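Local coordinates for protein 2,5-dihydroxypyridine 5,6-dioxygenase (Pseudomonas putida KT2440, PDB 7CUP) that catalyses the iron-dependent, dioxygenolytic ring cleavage of 2,5-dihydroxypyridine between carbons 5 and 6, giving N-formylmaleamate in aerobic nicotinate degradation, at residues 192-197 / 292-297; 207-212 / 224-229; 214-219 / 319-324. All coordinates share one frame; numbering follows the deposited sequence.

The three contacts lead from the iron site out to a subunit interface. Contact 3 holds D320, which binds the iron. Contact 1 lies beside it, their centres about 12 Å apart, and both reach the five-stranded antiparallel sheet that carries most of the metal ligands; R293 of contact 1 joins D320 of contact 3 through a salt bridge, NE to OD2 2.8 Å. Contact 2 is farther out: its centre is about 11 Å from that of contact 3 and about 20 Å from that of contact 1, and its L208 side chain is about 12 Å from the iron. L210 of contact 2 packs on I216 and I321 of contact 3, one place where the two meet.

Contact 1. Residues 192-197 / 292-297; sequences SGFLFT and ARAFYG
The F194 ring overlaps the C-terminal turn of helix 290-294, its CD1 lying 3.8 Å from A294 CB. The methyl approaches the ring obliquely, whereas the carbonyl oxygen of R293 sits over one face, 4.3 Å from CG and displaced toward the rim. The ring reaches both because CG stands between the backbone N and the carbonyl carbon (chi1 63°), which carries it from the start of strand 194-197 across to the helix. Its far end comes alongside the base of the R293 side chain, CZ to CB 4.4 Å. Where the strand begins, G193 and F194 together face E177 of the adjacent strand 175-177, forming a G1 beta bulge. G193 has phi 116°, and a CB at its backbone angles would press against the carbonyl oxygen of S192, which accounts for the glycine. On the helix side, F295 is the first residue to leave helical geometry, so the chain turns away directly after A294. The nearby carbonyl oxygens have partners outside the contact: S192 O accepts from Q271 NE2 and R293 O from N298 ND2. The R293 side chain runs from the helix toward the metal site; NH1 bonds M288 O, and NE forms a salt bridge with OD2 of the iron ligand D320. Farther along the strand, the F196 ring meets that of H265, another iron ligand. Between the two segments the chemistry is ring against methyl and carbonyl, which suggests that strand and helix end meet here mainly through shape, while the guanidinium of R293, a second-shell group, holds the first-shell ligand D320 beyond the contact.

Contact 2. Residues 207-212 / 224-229; sequences TLVLDV and RERITL
D211 and R226 form a salt bridge, with NE of R226 donating to OD1 of D211 at 3.0 Å and 175°. The donor lies above the carboxylate plane, whereas OD1 lies close to the guanidinium plane; the two planes are 58° apart. From the opposite carboxylate face V212 N also donates to OD1, at 2.7 Å, and a water bridges R226 NH2 and D211 OD2. With CG opposite the backbone N (chi1 -162°), the carboxylate lies alongside the extended arginine. An alanine here would lose both OD1 bonds and would probably leave the R226 guanidinium without its counter-charge and freer to swing. Next come backbone bonds of an antiparallel ladder: L208 pairs with L229 and L210 with I227, each through two hydrogen bonds. Strand 207-210 is the outermost strand, within this chain, of a three-stranded antiparallel sheet with 227-232 and 235-240. On one sheet face L210 CD1 meets L229 CD1 at 3.7 Å, and its other branch, CD2, lies 4.0 Å from I227 CD1. On the other, V209 lies beside T228 while its CG1 touches R226 CD. Outermost, T207 CG2 abuts T228 CG2 at 3.6 Å, and V212 CG2 lies against R224 O.

Contact 3. Residues 214-219 / 319-324; sequences DIILPF and LDIPLR. With FE (Fe (III) ion), chain G.
L217 and D320 pair their backbones in a single antiparallel bridge, L217 N to D320 O 2.8 Å and D320 N to L217 O 3.1 Å, at the tightly packed end of the contact. Here L319 turns its CD2 against P218 CD at 3.7 Å, crossing the ring at about a right angle just after the cis peptide that precedes P218. D320 CG lies opposite its carbonyl carbon (chi1 -76°), and OD1 binds the iron at 2.3 Å. OD2 accepts from a metal-bound water and forms a salt bridge with R293 NE, which together probably help fix the carboxylate. H265, H318 and S302, with a second water, complete the site. Beyond the L217-D320 bridge the pairing is not continued: I215 O is buried without a polar partner, facing P322 CD at 3.2 Å and I321 CG2 at 3.4 Å, and P322 has no N-H to offer. The other end is more hydrated, held by polar groups and waters. D214 OD1 accepts from R324 N (3.0 Å) and, on the opposite carboxylate face, from R324 NH1, while a water bridges OD1 to P322 O; D214 OD2 accepts from the backbone N of D211. R324 is partly exposed, and its NH2 reaches E246 of the second subunit. Strand 319-323 is bonded along its other edge to strand 299-303; L319 packs on helix 243-253, whereas I321 and L323 lie against strand 207-210.

Contact 1. Residues 192-197 / 292-297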
loop_
_atom_site.group_PDB
_atom_site.type_symbol
_atom_site.label_atom_id
_atom_site.label_comp_id
_atom_site.label_asym_id
_atom_site.label_seq_id
_atom_site.Cartn_x
_atom_site.Cartn_y
_atom_site.Cartn_z
ATOM N N SER A 192 -1.203 -0.325 -31.881
ATOM C CA SER A 192 -1.985 0.198 -33.029
ATOM C C SER A 192 -1.623 -0.601 -34.285
ATOM O O SER A 192 -1.527 -1.839 -34.182
ATOM C CB SER A 192 -1.821 1.700 -33.175
ATOM O OG SER A 192 -0.459 2.088 -33.367
ATOM N N GLY A 193 -1.469 0.064 -35.437
ATOM C CA GLY A 193 -1.349 -0.633 -36.731
ATOM C C GLY A 193 -2.504 -0.300 -37.658
ATOM O O GLY A 193 -3.159 -1.233 -38.113
ATOM N N PHE A 194 -2.743 0.984 -37.951
ATOM C CA PHE A 194 -3.820 1.441 -38.871
ATOM C C PHE A 194 -3.549 2.873 -39.336
ATOM O O PHE A 194 -2.522 3.497 -38.961
ATOM C CB PHE A 194 -5.188 1.292 -38.193
ATOM C CG PHE A 194 -5.398 2.119 -36.952
ATOM C CD1 PHE A 194 -4.872 1.715 -35.724
ATOM C CD2 PHE A 194 -6.180 3.265 -36.986
ATOM C CE1 PHE A 194 -5.084 2.475 -34.578
ATOM C CE2 PHE A 194 -6.418 4.006 -35.827
ATOM C CZ PHE A 194 -5.853 3.618 -34.630
ATOM N N LEU A 195 -4.456 3.404 -40.148
ATOM C CA LEU A 195 -4.287 4.734 -40.769
ATOM C C LEU A 195 -5.667 5.294 -41.129
ATOM O O LEU A 195 -6.637 4.517 -41.225
ATOM C CB LEU A 195 -3.329 4.622 -41.967
ATOM C CG LEU A 195 -3.933 4.241 -43.331
ATOM C CD1 LEU A 195 -2.973 4.584 -44.469
ATOM C CD2 LEU A 195 -4.277 2.760 -43.359
ATOM N N PHE A 196 -5.737 6.614 -41.281
ATOM C CA PHE A 196 -6.987 7.352 -41.535
ATOM C C PHE A 196 -6.670 8.743 -42.104
ATOM O O PHE A 196 -5.513 9.198 -41.995
ATOM C CB PHE A 196 -7.783 7.457 -40.232
ATOM C CG PHE A 196 -6.978 7.950 -39.054
ATOM C CD1 PHE A 196 -6.883 9.307 -38.775
ATOM C CD2 PHE A 196 -6.322 7.057 -38.225
ATOM C CE1 PHE A 196 -6.152 9.760 -37.689
ATOM C CE2 PHE A 196 -5.582 7.510 -37.142
ATOM C CZ PHE A 196 -5.485 8.859 -36.881
ATOM N N THR A 197 -7.676 9.349 -42.739
ATOM C CA THR A 197 -7.754 10.787 -43.096
ATOM C C THR A 197 -9.051 11.364 -42.556
ATOM O O THR A 197 -9.710 10.698 -41.738
ATOM C CB THR A 197 -7.829 11.087 -44.604
ATOM O OG1 THR A 197 -7.544 9.950 -45.417
ATOM C CG2 THR A 197 -6.931 12.246 -44.958
ATOM N N ALA A 292 -10.567 -3.320 -31.487
ATOM C CA ALA A 292 -11.731 -2.919 -32.290
ATOM C C ALA A 292 -11.280 -1.866 -33.297
ATOM O O ALA A 292 -11.763 -1.908 -34.424
ATOM C CB ALA A 292 -12.837 -2.397 -31.393
ATOM N N ARG A 293 -10.397 -0.937 -32.909
ATOM C CA ARG A 293 -9.973 0.134 -33.850
ATOM C C ARG A 293 -9.055 -0.449 -34.932
ATOM O O ARG A 293 -9.069 0.084 -36.058
ATOM C CB ARG A 293 -9.285 1.297 -33.133
ATOM C CG ARG A 293 -10.176 2.060 -32.166
ATOM C CD ARG A 293 -9.470 3.224 -31.541
ATOM N NE ARG A 293 -10.435 3.984 -30.766
ATOM C CZ ARG A 293 -10.874 3.661 -29.553
ATOM N NH1 ARG A 293 -10.413 2.572 -28.946
ATOM N NH2 ARG A 293 -11.768 4.436 -28.943
ATOM N N ALA A 294 -8.201 -1.414 -34.595
ATOM C CA ALA A 294 -7.008 -1.741 -35.409
ATOM C C ALA A 294 -7.183 -3.023 -36.232
ATOM O O ALA A 294 -6.326 -3.233 -37.091
ATOM C CB ALA A 294 -5.747 -1.812 -34.571
ATOM N N PHE A 295 -8.178 -3.866 -35.998
ATOM C CA PHE A 295 -8.155 -5.234 -36.572
ATOM C C PHE A 295 -8.045 -5.145 -38.110
ATOM O O PHE A 295 -8.669 -4.276 -38.762
ATOM C CB PHE A 295 -9.310 -6.084 -36.055
ATOM C CG PHE A 295 -10.719 -5.725 -36.489
ATOM C CD1 PHE A 295 -11.285 -6.312 -37.610
ATOM C CD2 PHE A 295 -11.541 -4.927 -35.696
ATOM C CE1 PHE A 295 -12.607 -6.067 -37.950
ATOM C CE2 PHE A 295 -12.859 -4.674 -36.050
ATOM C CZ PHE A 295 -13.390 -5.231 -37.186
ATOM N N TYR A 296 -7.233 -6.030 -38.672
ATOM C CA TYR A 296 -6.896 -6.116 -40.113
ATOM C C TYR A 296 -8.177 -6.082 -40.965
ATOM O O TYR A 296 -9.043 -6.957 -40.806
ATOM C CB TYR A 296 -6.104 -7.407 -40.318
ATOM C CG TYR A 296 -5.396 -7.570 -41.643
ATOM C CD1 TYR A 296 -4.189 -6.934 -41.887
ATOM C CD2 TYR A 296 -5.870 -8.442 -42.610
ATOM C CE1 TYR A 296 -3.489 -7.124 -43.072
ATOM C CE2 TYR A 296 -5.175 -8.653 -43.794
ATOM C CZ TYR A 296 -3.988 -7.984 -44.031
ATOM O OH TYR A 296 -3.298 -8.157 -45.191
ATOM N N GLY A 297 -8.327 -5.087 -41.836
ATOM C CA GLY A 297 -9.417 -5.071 -42.836
ATOM C C GLY A 297 -10.700 -4.418 -42.346
ATOM O O GLY A 297 -11.679 -4.415 -43.091
#

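Contact 2. Residues 207-212 / 224-229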
loop_
_atom_site.group_PDB
_atom_site.type_symbol
_atom_site.label_atom_id
_atom_site.label_comp_id
_atom_site.label_asym_id
_atom_site.label_seq_id
_atom_site.Cartn_x
_atom_site.Cartn_y
_atom_site.Cartn_z
ATOM N N THR A 207 -24.622 6.196 -47.038
ATOM C CA THR A 207 -25.132 5.284 -45.985
ATOM C C THR A 207 -23.972 4.476 -45.380
ATOM O O THR A 207 -23.199 3.839 -46.145
ATOM C CB THR A 207 -26.210 4.362 -46.565
ATOM O OG1 THR A 207 -27.089 5.228 -47.272
ATOM C CG2 THR A 207 -26.994 3.586 -45.530
ATOM N N LEU A 208 -23.857 4.504 -44.046
ATOM C CA LEU A 208 -23.028 3.531 -43.299
ATOM C C LEU A 208 -23.960 2.684 -42.439
ATOM O O LEU A 208 -24.695 3.256 -41.632
ATOM C CB LEU A 208 -21.978 4.279 -42.475
ATOM C CG LEU A 208 -20.879 4.945 -43.301
ATOM C CD1 LEU A 208 -20.139 5.990 -42.477
ATOM C CD2 LEU A 208 -19.913 3.918 -43.907
ATOM N N VAL A 209 -23.952 1.368 -42.669
ATOM C CA VAL A 209 -24.774 0.403 -41.885
ATOM C C VAL A 209 -23.857 -0.272 -40.859
ATOM O O VAL A 209 -22.898 -0.983 -41.241
ATOM C CB VAL A 209 -25.488 -0.623 -42.788
ATOM C CG1 VAL A 209 -26.144 -1.742 -41.977
ATOM C CG2 VAL A 209 -26.496 0.074 -43.704
ATOM N N LEU A 210 -24.150 -0.059 -39.589
ATOM C CA LEU A 210 -23.565 -0.917 -38.534
ATOM C C LEU A 210 -24.336 -2.226 -38.629
ATOM O O LEU A 210 -25.529 -2.222 -38.359
ATOM C CB LEU A 210 -23.713 -0.256 -37.163
ATOM C CG LEU A 210 -22.730 0.866 -36.853
ATOM C CD1 LEU A 210 -22.904 2.034 -37.809
ATOM C CD2 LEU A 210 -22.924 1.340 -35.424
ATOM N N ASP A 211 -23.699 -3.283 -39.103
ATOM C CA ASP A 211 -24.347 -4.609 -39.193
ATOM C C ASP A 211 -24.357 -5.244 -37.808
ATOM O O ASP A 211 -23.660 -4.738 -36.903
ATOM C CB ASP A 211 -23.644 -5.509 -40.194
ATOM C CG ASP A 211 -24.501 -6.678 -40.641
ATOM O OD1 ASP A 211 -25.674 -6.722 -40.238
ATOM O OD2 ASP A 211 -23.997 -7.499 -41.400
ATOM N N VAL A 212 -25.151 -6.304 -37.653
ATOM C CA VAL A 212 -25.067 -7.219 -36.481
ATOM C C VAL A 212 -23.579 -7.561 -36.363
ATOM O O VAL A 212 -22.959 -7.854 -37.402
ATOM C CB VAL A 212 -25.964 -8.472 -36.645
ATOM C CG1 VAL A 212 -25.757 -9.477 -35.517
ATOM C CG2 VAL A 212 -27.444 -8.117 -36.746
ATOM N N ARG A 224 -26.607 -6.007 -31.974
ATOM C CA ARG A 224 -27.428 -7.232 -32.155
ATOM C C ARG A 224 -28.516 -6.960 -33.200
ATOM O O ARG A 224 -29.109 -7.919 -33.674
ATOM C CB ARG A 224 -27.930 -7.706 -30.784
ATOM C CG ARG A 224 -26.813 -8.140 -29.843
ATOM C CD ARG A 224 -25.904 -9.169 -30.496
ATOM N NE ARG A 224 -26.632 -10.386 -30.913
ATOM C CZ ARG A 224 -26.665 -11.531 -30.228
ATOM N NH1 ARG A 224 -26.005 -11.656 -29.088
ATOM N NH2 ARG A 224 -27.327 -12.571 -30.703
ATOM N N GLU A 225 -28.712 -5.713 -33.599
ATOM C CA GLU A 225 -29.505 -5.354 -34.803
ATOM C C GLU A 225 -28.790 -4.203 -35.502
ATOM O O GLU A 225 -28.030 -3.475 -34.853
ATOM C CB GLU A 225 -30.949 -4.931 -34.500
ATOM C CG GLU A 225 -31.431 -5.213 -33.088
ATOM C CD GLU A 225 -32.715 -4.479 -32.710
ATOM O OE1 GLU A 225 -32.795 -3.943 -31.551
ATOM O OE2 GLU A 225 -33.641 -4.446 -33.578
ATOM N N ARG A 226 -29.081 -4.023 -36.779
ATOM C CA ARG A 226 -28.456 -3.004 -37.650
ATOM C C ARG A 226 -28.769 -1.592 -37.152
ATOM O O ARG A 226 -29.850 -1.344 -36.608
ATOM C CB ARG A 226 -28.952 -3.208 -39.081
ATOM C CG ARG A 226 -28.491 -4.523 -39.671
ATOM C CD ARG A 226 -28.805 -4.616 -41.143
ATOM N NE ARG A 226 -28.076 -5.734 -41.703
ATOM C CZ ARG A 226 -28.350 -6.314 -42.867
ATOM N NH1 ARG A 226 -29.366 -5.877 -43.594
ATOM N NH2 ARG A 226 -27.604 -7.324 -43.291
ATOM N N ILE A 227 -27.810 -0.696 -37.316
ATOM C CA ILE A 227 -28.059 0.766 -37.260
ATOM C C ILE A 227 -27.718 1.292 -38.641
ATOM O O ILE A 227 -26.630 0.945 -39.120
ATOM C CB ILE A 227 -27.239 1.446 -36.157
ATOM C CG1 ILE A 227 -27.506 0.803 -34.794
ATOM C CG2 ILE A 227 -27.503 2.939 -36.142
ATOM C CD1 ILE A 227 -26.566 1.285 -33.721
ATOM N N THR A 228 -28.661 2.004 -39.264
ATOM C CA THR A 228 -28.447 2.732 -40.537
ATOM C C THR A 228 -28.174 4.209 -40.232
ATOM O O THR A 228 -29.017 4.848 -39.562
ATOM C CB THR A 228 -29.662 2.588 -41.462
ATOM O OG1 THR A 228 -29.944 1.201 -41.613
ATOM C CG2 THR A 228 -29.407 3.184 -42.830
ATOM N N LEU A 229 -27.035 4.721 -40.695
ATOM C CA LEU A 229 -26.675 6.161 -40.633
ATOM C C LEU A 229 -26.749 6.751 -42.047
ATOM O O LEU A 229 -26.047 6.256 -42.960
ATOM C CB LEU A 229 -25.266 6.324 -40.058
ATOM C CG LEU A 229 -25.006 5.561 -38.764
ATOM C CD1 LEU A 229 -23.534 5.599 -38.415
ATOM C CD2 LEU A 229 -25.833 6.150 -37.649
HETATM O O HOH W 1 -25.283 -8.908 -43.184
#

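Contact 3. Residues 214-219 / 319-324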
loop_
_atom_site.group_PDB
_atom_site.type_symbol
_atom_site.label_atom_id
_atom_site.label_comp_id
_atom_site.label_asym_id
_atom_site.label_seq_id
_atom_site.Cartn_x
_atom_site.Cartn_y
_atom_site.Cartn_z
ATOM N N ASP A 214 -21.136 -5.397 -35.621
ATOM C CA ASP A 214 -20.266 -4.205 -35.724
ATOM C C ASP A 214 -20.249 -3.512 -34.366
ATOM O O ASP A 214 -21.061 -3.866 -33.508
ATOM C CB ASP A 214 -20.660 -3.316 -36.896
ATOM C CG ASP A 214 -20.243 -3.917 -38.229
ATOM O OD1 ASP A 214 -19.262 -4.684 -38.232
ATOM O OD2 ASP A 214 -20.895 -3.607 -39.258
ATOM N N ILE A 215 -19.343 -2.560 -34.174
ATOM C CA ILE A 215 -19.004 -2.071 -32.806
ATOM C C ILE A 215 -19.163 -0.552 -32.736
ATOM O O ILE A 215 -18.773 0.144 -33.691
ATOM C CB ILE A 215 -17.584 -2.547 -32.433
ATOM C CG1 ILE A 215 -17.521 -4.075 -32.434
ATOM C CG2 ILE A 215 -17.131 -1.961 -31.102
ATOM C CD1 ILE A 215 -16.171 -4.653 -32.053
ATOM N N ILE A 216 -19.635 -0.061 -31.598
ATOM C CA ILE A 216 -19.516 1.373 -31.239
ATOM C C ILE A 216 -18.607 1.524 -30.018
ATOM O O ILE A 216 -18.875 0.864 -29.017
ATOM C CB ILE A 216 -20.881 2.027 -31.021
ATOM C CG1 ILE A 216 -21.798 1.792 -32.220
ATOM C CG2 ILE A 216 -20.654 3.497 -30.741
ATOM C CD1 ILE A 216 -23.195 2.210 -31.981
ATOM N N LEU A 217 -17.574 2.369 -30.138
ATOM C CA LEU A 217 -16.719 2.811 -29.013
ATOM C C LEU A 217 -17.095 4.256 -28.689
ATOM O O LEU A 217 -17.240 5.044 -29.609
ATOM C CB LEU A 217 -15.265 2.665 -29.470
ATOM C CG LEU A 217 -14.864 1.283 -29.976
ATOM C CD1 LEU A 217 -13.434 1.290 -30.446
ATOM C CD2 LEU A 217 -15.046 0.222 -28.898
ATOM N N PRO A 218 -17.247 4.678 -27.414
ATOM C CA PRO A 218 -16.917 3.860 -26.232
ATOM C C PRO A 218 -17.986 2.936 -25.613
ATOM O O PRO A 218 -17.749 2.487 -24.518
ATOM C CB PRO A 218 -16.599 4.939 -25.181
ATOM C CG PRO A 218 -17.564 6.045 -25.519
ATOM C CD PRO A 218 -17.674 6.041 -27.036
ATOM N N PHE A 219 -19.081 2.607 -26.302
ATOM C CA PHE A 219 -20.130 1.723 -25.734
ATOM C C PHE A 219 -19.554 0.312 -25.555
ATOM O O PHE A 219 -19.987 -0.395 -24.649
ATOM C CB PHE A 219 -21.404 1.651 -26.582
ATOM C CG PHE A 219 -22.053 2.962 -26.970
ATOM C CD1 PHE A 219 -21.740 4.147 -26.330
ATOM C CD2 PHE A 219 -22.978 3.003 -28.007
ATOM C CE1 PHE A 219 -22.337 5.340 -26.715
ATOM C CE2 PHE A 219 -23.588 4.196 -28.381
ATOM C CZ PHE A 219 -23.237 5.369 -27.754
ATOM N N LEU A 319 -17.211 9.337 -31.114
ATOM C CA LEU A 319 -17.438 7.884 -31.359
ATOM C C LEU A 319 -16.432 7.366 -32.383
ATOM O O LEU A 319 -16.101 8.112 -33.323
ATOM C CB LEU A 319 -18.865 7.650 -31.857
ATOM C CG LEU A 319 -19.967 8.202 -30.961
ATOM C CD1 LEU A 319 -21.323 7.950 -31.609
ATOM C CD2 LEU A 319 -19.923 7.596 -29.559
ATOM N N ASP A 320 -15.904 6.165 -32.134
ATOM C CA ASP A 320 -15.116 5.340 -33.080
ATOM C C ASP A 320 -15.962 4.125 -33.393
ATOM O O ASP A 320 -16.446 3.457 -32.438
ATOM C CB ASP A 320 -13.748 4.957 -32.523
ATOM C CG ASP A 320 -12.769 6.113 -32.579
ATOM O OD1 ASP A 320 -12.991 6.993 -33.400
ATOM O OD2 ASP A 320 -11.830 6.137 -31.774
ATOM N N ILE A 321 -16.138 3.854 -34.680
ATOM C CA ILE A 321 -17.056 2.789 -35.163
ATOM C C ILE A 321 -16.353 1.995 -36.254
ATOM O O ILE A 321 -16.260 2.464 -37.382
ATOM C CB ILE A 321 -18.369 3.401 -35.670
ATOM C CG1 ILE A 321 -19.043 4.222 -34.576
ATOM C CG2 ILE A 321 -19.261 2.305 -36.220
ATOM C CD1 ILE A 321 -20.268 5.004 -35.029
ATOM N N PRO A 322 -15.855 0.780 -35.949
ATOM C CA PRO A 322 -15.329 -0.136 -36.958
ATOM C C PRO A 322 -16.410 -1.039 -37.570
ATOM O O PRO A 322 -17.236 -1.551 -36.856
ATOM C CB PRO A 322 -14.325 -1.011 -36.197
ATOM C CG PRO A 322 -14.749 -0.918 -34.732
ATOM C CD PRO A 322 -15.705 0.241 -34.589
ATOM N N LEU A 323 -16.351 -1.235 -38.886
ATOM C CA LEU A 323 -17.276 -2.126 -39.628
ATOM C C LEU A 323 -16.475 -3.272 -40.229
ATOM O O LEU A 323 -15.339 -3.026 -40.705
ATOM C CB LEU A 323 -17.984 -1.316 -40.713
ATOM C CG LEU A 323 -18.644 -0.041 -40.238
ATOM C CD1 LEU A 323 -19.200 0.713 -41.427
ATOM C CD2 LEU A 323 -19.737 -0.341 -39.217
ATOM N N ARG A 324 -17.052 -4.473 -40.196
ATOM C CA ARG A 324 -16.505 -5.699 -40.816
ATOM C C ARG A 324 -17.030 -5.856 -42.246
ATOM O O ARG A 324 -18.069 -5.257 -42.559
ATOM C CB ARG A 324 -17.041 -6.946 -40.113
ATOM C CG ARG A 324 -16.234 -7.377 -38.913
ATOM C CD ARG A 324 -17.188 -7.819 -37.840
ATOM N NE ARG A 324 -18.062 -8.952 -38.126
ATOM C CZ ARG A 324 -19.394 -8.903 -38.266
ATOM N NH1 ARG A 324 -20.092 -7.759 -38.257
ATOM N NH2 ARG A 324 -20.020 -10.045 -38.433
HETATM FE FE FE G . -12.121 9.113 -33.598
HETATM O O HOH W 2 -20.416 -4.237 -41.689
HETATM O O HOH W 3 -16.816 -4.330 -36.456
HETATM O O HOH W 4 -10.271 8.430 -32.386
HETATM O O HOH W 5 -11.835 11.445 -33.532
#